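Local coordinates for protein ATPase BagA (Mycobacterium tuberculosis H37Rv, PDB 6BS3) that hydrolyses ATP as one subunit of the heterodimeric BagAB complex, an activity required for resistance to nitric oxide and to elevated glycerol, at residues G139-T144 / I159-P164; V21-V26 / V196-S201; P316-G321 / L327-E332. One frame throughout, in Å; residues are numbered along the deposited sequence.

Contact 1: residues G139-T144 / I159-P164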
loop_
_atom_site.group_PDB
_atom_site.type_symbol
_atom_site.label_atom_id
_atom_site.label_comp_id
_atom_site.label_asym_id
_atom_site.label_seq_id
_atom_site.Cartn_x
_atom_site.Cartn_y
_atom_site.Cartn_z
ATOM N N GLY A 139 14.438 -4.684 19.568
ATOM C CA GLY A 139 14.867 -5.033 20.921
ATOM C C GLY A 139 13.762 -5.727 21.694
ATOM O O GLY A 139 14.025 -6.697 22.405
ATOM N N LYS A 140 12.513 -5.263 21.536
ATOM C CA LYS A 140 11.339 -5.865 22.181
ATOM C C LYS A 140 11.025 -7.218 21.541
ATOM O O LYS A 140 10.664 -8.151 22.252
ATOM C CB LYS A 140 10.116 -4.919 22.139
ATOM C CG LYS A 140 8.835 -5.489 22.771
ATOM C CD LYS A 140 8.985 -5.778 24.251
ATOM C CE LYS A 140 7.825 -6.565 24.796
ATOM N NZ LYS A 140 8.075 -6.999 26.196
ATOM N N ILE A 141 11.169 -7.319 20.205
ATOM C CA ILE A 141 10.970 -8.552 19.444
ATOM C C ILE A 141 11.956 -9.609 19.984
ATOM O O ILE A 141 11.530 -10.708 20.327
ATOM C CB ILE A 141 11.149 -8.298 17.920
ATOM C CG1 ILE A 141 9.932 -7.506 17.336
ATOM C CG2 ILE A 141 11.390 -9.628 17.153
ATOM C CD1 ILE A 141 10.189 -6.938 15.796
ATOM N N LYS A 142 13.244 -9.242 20.139
ATOM C CA LYS A 142 14.272 -10.128 20.674
ATOM C C LYS A 142 13.934 -10.619 22.104
ATOM O O LYS A 142 14.177 -11.782 22.420
ATOM C CB LYS A 142 15.640 -9.434 20.615
ATOM C CG LYS A 142 16.825 -10.324 20.993
ATOM C CD LYS A 142 17.410 -9.890 22.305
ATOM C CE LYS A 142 18.611 -10.704 22.700
ATOM N NZ LYS A 142 19.069 -10.321 24.058
ATOM N N GLU A 143 13.384 -9.735 22.947
ATOM C CA GLU A 143 12.995 -10.049 24.327
ATOM C C GLU A 143 11.890 -11.130 24.351
ATOM O O GLU A 143 11.929 -11.998 25.215
ATOM C CB GLU A 143 12.559 -8.762 25.077
ATOM C CG GLU A 143 12.275 -8.935 26.575
ATOM C CD GLU A 143 10.919 -9.518 26.948
ATOM O OE1 GLU A 143 9.923 -9.219 26.246
ATOM O OE2 GLU A 143 10.852 -10.279 27.941
ATOM N N THR A 144 10.928 -11.090 23.398
ATOM C CA THR A 144 9.843 -12.083 23.333
ATOM C C THR A 144 10.346 -13.452 22.886
ATOM O O THR A 144 9.826 -14.467 23.349
ATOM C CB THR A 144 8.666 -11.584 22.478
ATOM O OG1 THR A 144 9.040 -11.583 21.100
ATOM C CG2 THR A 144 8.144 -10.204 22.918
ATOM N N ILE A 159 7.526 -16.810 17.368
ATOM C CA ILE A 159 7.128 -15.404 17.301
ATOM C C ILE A 159 6.919 -15.093 15.821
ATOM O O ILE A 159 7.796 -15.364 14.994
ATOM C CB ILE A 159 8.196 -14.441 17.919
ATOM C CG1 ILE A 159 8.672 -14.893 19.345
ATOM C CG2 ILE A 159 7.731 -12.966 17.896
ATOM C CD1 ILE A 159 7.721 -14.860 20.450
ATOM N N VAL A 160 5.754 -14.541 15.490
ATOM C CA VAL A 160 5.444 -14.144 14.116
ATOM C C VAL A 160 5.280 -12.627 14.115
ATOM O O VAL A 160 4.471 -12.083 14.866
ATOM C CB VAL A 160 4.237 -14.901 13.478
ATOM C CG1 VAL A 160 4.032 -14.469 12.019
ATOM C CG2 VAL A 160 4.419 -16.433 13.577
ATOM N N VAL A 161 6.115 -11.948 13.336
ATOM C CA VAL A 161 6.058 -10.503 13.237
ATOM C C VAL A 161 5.403 -10.102 11.915
ATOM O O VAL A 161 5.846 -10.534 10.840
ATOM C CB VAL A 161 7.446 -9.820 13.470
ATOM C CG1 VAL A 161 7.341 -8.297 13.442
ATOM C CG2 VAL A 161 8.068 -10.277 14.786
ATOM N N ASP A 162 4.298 -9.313 12.017
ATOM C CA ASP A 162 3.622 -8.639 10.915
ATOM C C ASP A 162 4.568 -7.414 10.802
ATOM O O ASP A 162 4.487 -6.459 11.576
ATOM C CB ASP A 162 2.190 -8.281 11.328
ATOM C CG ASP A 162 1.369 -7.389 10.413
ATOM O OD1 ASP A 162 1.860 -7.026 9.325
ATOM O OD2 ASP A 162 0.246 -7.038 10.797
ATOM N N ALA A 163 5.579 -7.556 9.942
ATOM C CA ALA A 163 6.708 -6.636 9.809
ATOM C C ALA A 163 6.471 -5.410 8.894
ATOM O O ALA A 163 5.530 -5.419 8.102
ATOM C CB ALA A 163 7.931 -7.431 9.334
ATOM N N PRO A 164 7.351 -4.378 8.928
ATOM C CA PRO A 164 7.226 -3.278 7.968
ATOM C C PRO A 164 7.276 -3.774 6.488
ATOM O O PRO A 164 7.736 -4.897 6.217
ATOM C CB PRO A 164 8.428 -2.386 8.323
ATOM C CG PRO A 164 8.725 -2.685 9.732
ATOM C CD PRO A 164 8.540 -4.169 9.783
#
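In the P-loop NTPase core of this ArsA-family ATPase, helix 130-146 packs on one face of the central sheet, over strand 158-162. Two side chains of the helix, I141 and T144, meet two alternate residues of the strand, V161 and I159. I141 and V161 meet end to end, with I141 CD1 3.9 Å from V161 CG1. I141 CG2 also lies 4.1 Å from V161 CG2, so both branches of the isoleucine rest on the valine. T144 and I159 cross obliquely. T144 OG1 lies 3.6 Å from I159 CD1 and 3.7 Å from I159 CG2, against the methyls of both branches. The T144 hydroxyl sits between its own backbone N and carbonyl carbon (chi1 72°). From there it donates back to I141 O, one turn earlier, at 2.8 Å. L53 of the neighbouring strand 51-56 touches both T144 and I159, and L23 of strand 23-28 touches both I141 and V161. D162, next along the strand, bonds through OD2 to S35 OG of the ATP site. No hydrogen bond crosses between helix and strand. The one polar side-chain atom in the contact, T144 OG1, is buried but satisfied by I141 O of its own helix, so the strand need supply no polar partner.

Contact 2: residues V21-V26 / V196-S201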
loop_
_atom_site.group_PDB
_atom_site.type_symbol
_atom_site.label_atom_id
_atom_site.label_comp_id
_atom_site.label_asym_id
_atom_site.label_seq_id
_atom_site.Cartn_x
_atom_site.Cartn_y
_atom_site.Cartn_z
ATOM N N VAL A 21 12.966 -22.544 13.186
ATOM C CA VAL A 21 12.924 -21.076 13.291
ATOM C C VAL A 21 11.972 -20.657 14.444
ATOM O O VAL A 21 10.831 -21.127 14.510
ATOM C CB VAL A 21 12.526 -20.410 11.932
ATOM C CG1 VAL A 21 12.186 -18.930 12.098
ATOM C CG2 VAL A 21 13.615 -20.589 10.881
ATOM N N ARG A 22 12.452 -19.749 15.319
ATOM C CA ARG A 22 11.709 -19.185 16.456
ATOM C C ARG A 22 11.154 -17.805 16.112
ATOM O O ARG A 22 10.168 -17.378 16.719
ATOM C CB ARG A 22 12.628 -19.037 17.682
ATOM C CG ARG A 22 13.328 -20.323 18.173
ATOM C CD ARG A 22 12.644 -21.142 19.287
ATOM N NE ARG A 22 11.681 -20.418 20.131
ATOM C CZ ARG A 22 12.001 -19.443 20.972
ATOM N NH1 ARG A 22 13.262 -19.038 21.081
ATOM N NH2 ARG A 22 11.057 -18.826 21.671
ATOM N N LEU A 23 11.813 -17.076 15.184
ATOM C CA LEU A 23 11.395 -15.726 14.789
ATOM C C LEU A 23 11.060 -15.644 13.317
ATOM O O LEU A 23 11.961 -15.712 12.486
ATOM C CB LEU A 23 12.452 -14.657 15.181
ATOM C CG LEU A 23 12.213 -13.218 14.664
ATOM C CD1 LEU A 23 10.922 -12.626 15.226
ATOM C CD2 LEU A 23 13.431 -12.326 14.914
ATOM N N HIS A 24 9.768 -15.443 13.006
ATOM C CA HIS A 24 9.288 -15.332 11.623
ATOM C C HIS A 24 8.926 -13.903 11.311
ATOM O O HIS A 24 8.078 -13.332 11.989
ATOM C CB HIS A 24 8.077 -16.249 11.351
ATOM C CG HIS A 24 8.384 -17.704 11.520
ATOM N ND1 HIS A 24 8.779 -18.492 10.445
ATOM C CD2 HIS A 24 8.341 -18.470 12.631
ATOM C CE1 HIS A 24 8.974 -19.702 10.940
ATOM N NE2 HIS A 24 8.725 -19.734 12.251
ATOM N N LEU A 25 9.571 -13.316 10.297
ATOM C CA LEU A 25 9.264 -11.939 9.930
ATOM C C LEU A 25 8.505 -11.964 8.612
ATOM O O LEU A 25 8.985 -12.547 7.644
ATOM C CB LEU A 25 10.549 -11.081 9.848
ATOM C CG LEU A 25 11.370 -10.919 11.126
ATOM C CD1 LEU A 25 12.854 -10.786 10.798
ATOM C CD2 LEU A 25 10.954 -9.670 11.887
ATOM N N VAL A 26 7.299 -11.393 8.594
ATOM C CA VAL A 26 6.423 -11.381 7.416
ATOM C C VAL A 26 6.409 -9.999 6.784
ATOM O O VAL A 26 5.825 -9.043 7.326
ATOM C CB VAL A 26 4.986 -11.944 7.703
ATOM C CG1 VAL A 26 4.162 -12.029 6.422
ATOM C CG2 VAL A 26 5.048 -13.316 8.385
ATOM N N VAL A 196 21.558 -8.461 16.610
ATOM C CA VAL A 196 22.281 -8.773 15.368
ATOM C C VAL A 196 22.477 -10.292 15.242
ATOM O O VAL A 196 22.207 -10.844 14.175
ATOM C CB VAL A 196 23.649 -8.030 15.288
ATOM C CG1 VAL A 196 24.574 -8.646 14.237
ATOM C CG2 VAL A 196 23.456 -6.550 15.018
ATOM N N LYS A 197 22.971 -10.949 16.329
ATOM C CA LYS A 197 23.230 -12.393 16.388
ATOM C C LYS A 197 21.953 -13.178 16.119
ATOM O O LYS A 197 21.985 -14.119 15.333
ATOM C CB LYS A 197 23.811 -12.793 17.755
ATOM C CG LYS A 197 25.312 -12.984 17.746
ATOM C CD LYS A 197 25.878 -13.042 19.164
ATOM C CE LYS A 197 26.577 -11.757 19.547
ATOM N NZ LYS A 197 26.854 -11.675 21.006
ATOM N N LEU A 198 20.828 -12.784 16.773
ATOM C CA LEU A 198 19.531 -13.435 16.600
ATOM C C LEU A 198 19.054 -13.318 15.155
ATOM O O LEU A 198 18.733 -14.342 14.551
ATOM C CB LEU A 198 18.472 -12.900 17.590
ATOM C CG LEU A 198 17.011 -13.375 17.358
ATOM C CD1 LEU A 198 16.870 -14.884 17.532
ATOM C CD2 LEU A 198 16.056 -12.683 18.281
ATOM N N LEU A 199 19.035 -12.084 14.603
ATOM C CA LEU A 199 18.574 -11.803 13.232
ATOM C C LEU A 199 19.324 -12.562 12.148
ATOM O O LEU A 199 18.695 -13.040 11.217
ATOM C CB LEU A 199 18.579 -10.304 12.917
ATOM C CG LEU A 199 17.607 -9.437 13.711
ATOM C CD1 LEU A 199 17.865 -7.962 13.448
ATOM C CD2 LEU A 199 16.139 -9.830 13.436
ATOM N N HIS A 200 20.648 -12.705 12.296
ATOM C CA HIS A 200 21.533 -13.383 11.341
ATOM C C HIS A 200 21.597 -14.930 11.514
ATOM O O HIS A 200 22.110 -15.612 10.629
ATOM C CB HIS A 200 22.941 -12.740 11.370
ATOM C CG HIS A 200 22.926 -11.386 10.737
ATOM N ND1 HIS A 200 22.466 -10.267 11.428
ATOM C CD2 HIS A 200 23.207 -11.022 9.464
ATOM C CE1 HIS A 200 22.499 -9.267 10.564
ATOM N NE2 HIS A 200 22.937 -9.669 9.370
ATOM N N SER A 201 21.001 -15.481 12.586
ATOM C CA SER A 201 21.018 -16.920 12.843
ATOM C C SER A 201 19.920 -17.718 12.123
ATOM O O SER A 201 19.024 -17.146 11.494
ATOM C CB SER A 201 20.970 -17.196 14.345
ATOM O OG SER A 201 19.652 -17.032 14.837
#
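The carbonyl oxygen V196 O is held by two donors from H200, near the end of helix 188-200. H200 ND1 bonds to it at 2.8 Å, with the oxygen close to the plane of the imidazole ring and an N-H...O angle of 152°. H200 N reaches the same oxygen from the opposite face of the carbonyl plane at 3.1 Å. H200 NE2 is bonded to M230 O, so both ring nitrogens are used and the ring's rotation is fixed. S201 makes a similar double grip. Its OG and N both reach L198 O from one face of that carbonyl, with OG at 2.9 Å. These bonds tie the last turn of the helix together, while the contact with segment 21-26 is made by leucines. L23 CD2 lies 4.0 Å from L199 CD2, and the two side chains meet at a slant. With chi1 173° and chi2 63°, L23 swings CD2 toward the helix. The same L23 methyl is 4.3 Å from L198 CD2. L25 CD1 also comes to 4.3 Å from L199 CD2, so this methyl meets both strand leucines. This is a helix packed on the central parallel strands of the P-loop NTPase sheet, with L25 about 13 Å from ADP. Strand 23-28 runs between strands 158-162 and 204-210. The axes of strand 23-26 and helix 196-200 lie at 75°. Helix 130-146 lies alongside, and its V145 touches both L23 and L198.

Contact 3: residues P316-G321 / L327-E332. With ADP (adenosine-5'-diphosphate), chain C.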
loop_
_atom_site.group_PDB
_atom_site.type_symbol
_atom_site.label_atom_id
_atom_site.label_comp_id
_atom_site.label_asym_id
_atom_site.label_seq_id
_atom_site.Cartn_x
_atom_site.Cartn_y
_atom_site.Cartn_z
ATOM N N PRO A 316 -4.938 -19.256 -1.770
ATOM C CA PRO A 316 -6.021 -18.883 -2.684
ATOM C C PRO A 316 -6.611 -17.505 -2.327
ATOM O O PRO A 316 -6.176 -16.847 -1.373
ATOM C CB PRO A 316 -7.050 -19.998 -2.448
ATOM C CG PRO A 316 -6.911 -20.302 -0.967
ATOM C CD PRO A 316 -5.426 -20.137 -0.679
ATOM N N THR A 317 -7.601 -17.076 -3.123
ATOM C CA THR A 317 -8.369 -15.865 -2.905
ATOM C C THR A 317 -9.602 -16.303 -2.114
ATOM O O THR A 317 -10.315 -17.223 -2.535
ATOM C CB THR A 317 -8.831 -15.263 -4.257
ATOM O OG1 THR A 317 -7.704 -14.866 -5.030
ATOM C CG2 THR A 317 -9.801 -14.090 -4.086
ATOM N N VAL A 318 -9.864 -15.624 -0.993
ATOM C CA VAL A 318 -11.065 -15.805 -0.172
ATOM C C VAL A 318 -12.148 -14.953 -0.891
ATOM O O VAL A 318 -11.969 -13.743 -1.049
ATOM C CB VAL A 318 -10.807 -15.384 1.303
ATOM C CG1 VAL A 318 -12.109 -15.297 2.081
ATOM C CG2 VAL A 318 -9.830 -16.337 1.988
ATOM N N SER A 319 -13.247 -15.594 -1.247
ATOM C CA SER A 319 -14.163 -15.098 -2.302
ATOM C C SER A 319 -14.768 -13.771 -1.858
ATOM O O SER A 319 -14.803 -12.844 -2.650
ATOM C CB SER A 319 -15.247 -16.100 -2.606
ATOM O OG SER A 319 -16.103 -16.326 -1.493
ATOM N N ASP A 320 -15.171 -13.722 -0.582
ATOM C CA ASP A 320 -15.737 -12.528 0.105
ATOM C C ASP A 320 -14.655 -11.906 1.001
ATOM O O ASP A 320 -13.464 -12.198 0.776
ATOM C CB ASP A 320 -16.998 -12.886 0.897
ATOM C CG ASP A 320 -18.147 -13.356 0.020
ATOM O OD1 ASP A 320 -18.387 -14.579 -0.024
ATOM O OD2 ASP A 320 -18.792 -12.495 -0.610
ATOM N N GLY A 321 -15.064 -11.082 1.975
ATOM C CA GLY A 321 -14.142 -10.408 2.916
ATOM C C GLY A 321 -13.439 -11.392 3.839
ATOM O O GLY A 321 -14.026 -12.456 4.120
ATOM N N LEU A 327 -9.276 -16.793 8.069
ATOM C CA LEU A 327 -7.928 -16.970 8.640
ATOM C C LEU A 327 -7.625 -18.447 8.876
ATOM O O LEU A 327 -6.497 -18.883 8.632
ATOM C CB LEU A 327 -7.713 -16.174 9.939
ATOM C CG LEU A 327 -7.634 -14.669 9.818
ATOM C CD1 LEU A 327 -7.566 -14.032 11.217
ATOM C CD2 LEU A 327 -6.458 -14.241 8.933
ATOM N N TYR A 328 -8.650 -19.210 9.314
ATOM C CA TYR A 328 -8.523 -20.648 9.528
ATOM C C TYR A 328 -8.380 -21.392 8.203
ATOM O O TYR A 328 -7.559 -22.294 8.143
ATOM C CB TYR A 328 -9.640 -21.202 10.426
ATOM C CG TYR A 328 -9.435 -20.824 11.879
ATOM C CD1 TYR A 328 -8.672 -21.624 12.728
ATOM C CD2 TYR A 328 -9.931 -19.627 12.384
ATOM C CE1 TYR A 328 -8.470 -21.275 14.063
ATOM C CE2 TYR A 328 -9.709 -19.250 13.709
ATOM C CZ TYR A 328 -8.999 -20.089 14.553
ATOM O OH TYR A 328 -8.800 -19.713 15.860
ATOM N N GLU A 329 -9.068 -20.948 7.119
ATOM C CA GLU A 329 -8.925 -21.548 5.770
ATOM C C GLU A 329 -7.520 -21.308 5.220
ATOM O O GLU A 329 -6.946 -22.202 4.610
ATOM C CB GLU A 329 -9.948 -20.984 4.762
ATOM C CG GLU A 329 -11.396 -21.270 5.110
ATOM C CD GLU A 329 -12.440 -20.504 4.312
ATOM O OE1 GLU A 329 -12.075 -19.789 3.350
ATOM O OE2 GLU A 329 -13.638 -20.631 4.653
ATOM N N LEU A 330 -6.965 -20.106 5.439
ATOM C CA LEU A 330 -5.606 -19.791 4.979
ATOM C C LEU A 330 -4.553 -20.557 5.789
ATOM O O LEU A 330 -3.577 -21.019 5.207
ATOM C CB LEU A 330 -5.329 -18.281 4.968
ATOM C CG LEU A 330 -6.182 -17.426 4.019
ATOM C CD1 LEU A 330 -5.917 -15.953 4.269
ATOM C CD2 LEU A 330 -5.901 -17.753 2.532
ATOM N N SER A 331 -4.791 -20.747 7.107
ATOM C CA SER A 331 -3.920 -21.523 8.008
ATOM C C SER A 331 -3.898 -22.994 7.541
ATOM O O SER A 331 -2.824 -23.587 7.400
ATOM C CB SER A 331 -4.431 -21.429 9.447
ATOM O OG SER A 331 -3.666 -22.243 10.318
ATOM N N GLU A 332 -5.098 -23.550 7.250
ATOM C CA GLU A 332 -5.284 -24.889 6.709
ATOM C C GLU A 332 -4.547 -25.022 5.345
ATOM O O GLU A 332 -3.844 -26.005 5.147
ATOM C CB GLU A 332 -6.785 -25.223 6.590
ATOM C CG GLU A 332 -7.057 -26.632 6.089
ATOM C CD GLU A 332 -6.810 -27.744 7.092
ATOM O OE1 GLU A 332 -5.641 -28.173 7.232
ATOM O OE2 GLU A 332 -7.789 -28.194 7.733
HETATM P PB ADP C . -0.951 -5.803 4.164
HETATM O O1B ADP C . -0.834 -5.957 5.696
HETATM O O2B ADP C . -1.251 -4.325 3.821
HETATM O O3B ADP C . 0.233 -6.328 3.399
HETATM P PA ADP C . -3.623 -7.080 4.397
HETATM O O1A ADP C . -4.232 -5.934 5.223
HETATM O O2A ADP C . -3.409 -8.294 5.217
HETATM O O3A ADP C . -2.261 -6.594 3.729
HETATM O "O5'" ADP C . -4.426 -7.330 3.052
HETATM C "C5'" ADP C . -4.864 -6.328 2.105
HETATM C "C4'" ADP C . -6.318 -6.595 1.789
HETATM O "O4'" ADP C . -6.432 -7.857 1.100
HETATM C "C3'" ADP C . -7.266 -6.688 2.987
HETATM O "O3'" ADP C . -8.518 -6.109 2.653
HETATM C "C2'" ADP C . -7.372 -8.200 3.228
HETATM O "O2'" ADP C . -8.560 -8.597 3.906
HETATM C "C1'" ADP C . -7.299 -8.732 1.799
HETATM N N9 ADP C . -6.785 -10.095 1.665
HETATM C C8 ADP C . -5.581 -10.579 2.113
HETATM N N7 ADP C . -5.351 -11.827 1.782
HETATM C C5 ADP C . -6.485 -12.194 1.071
HETATM C C6 ADP C . -6.854 -13.391 0.414
HETATM N N6 ADP C . -6.109 -14.498 0.409
HETATM N N1 ADP C . -8.035 -13.408 -0.248
HETATM C C2 ADP C . -8.797 -12.308 -0.239
HETATM N N3 ADP C . -8.564 -11.135 0.361
HETATM C C4 ADP C . -7.377 -11.137 0.993
#
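The adenine pocket of the nucleotide site is built in part from the loop after strand 312-316 and from helix 324-336. Two backbone groups of the loop read the base. ADP N6 donates to P316 O at 2.9 Å, with an N-H...O angle of 152°. V318 N donates to ADP N1 at 3.0 Å, and this bond is nearly straight at 171°. An acceptor facing N6 and a donor facing N1 match the pattern of adenine. The two bonds flank T317, whose CA comes within 3.6 Å of ADP N1. V318 CB also lies 3.7 Å from ADP N1. L330 reaches in from the helix. Its CD2 lies 3.9 Å from ADP N6 and 4.0 Å from P316 CD, so one methyl touches both the base and the loop. The P316 ring and the L330 side chain pass alongside each other, running opposite ways. V318 CG2 stands 4.2 Å from L330 CD2, and it also approaches the carboxylate of E329. The loop meets the helix mainly through methyl and ring carbons, with no hydrogen bond between them. Within these segments the base is bonded by backbone atoms alone. The loop is also held from outside: T317 OG1 is bonded to N242 O, and D320 makes a salt bridge with a basic side chain of the other protein chain. Helix 324-336 rests on helix 34-46, which follows the phosphate-binding loop. There L330 touches T36, S331 OG is bonded to T44 OG1, and L327 packs on L43.

Strand 23-28 opens the chain's central sheet and supplies the first segment of contact 2. That contact closes only when the chain returns in helix 188-200, about 170 residues later. Contact 1 closes a short loop, from helix 130-146 to strand 158-162, and falls wholly within that long span. The two touch: strands 23-28 and 158-162 are neighbours in the sheet, probably hydrogen-bonded from V161 N to H24 O and from I159 N to R22 O. Together they tie helices 130-146 and 188-200 to the sheet. Contact 3 follows in series near the C terminus, closing the short connection from strand 312-316 into helix 324-336. It lies about 25 Å from contact 1, centre to centre, and contributes to the adenine end of the nucleotide site.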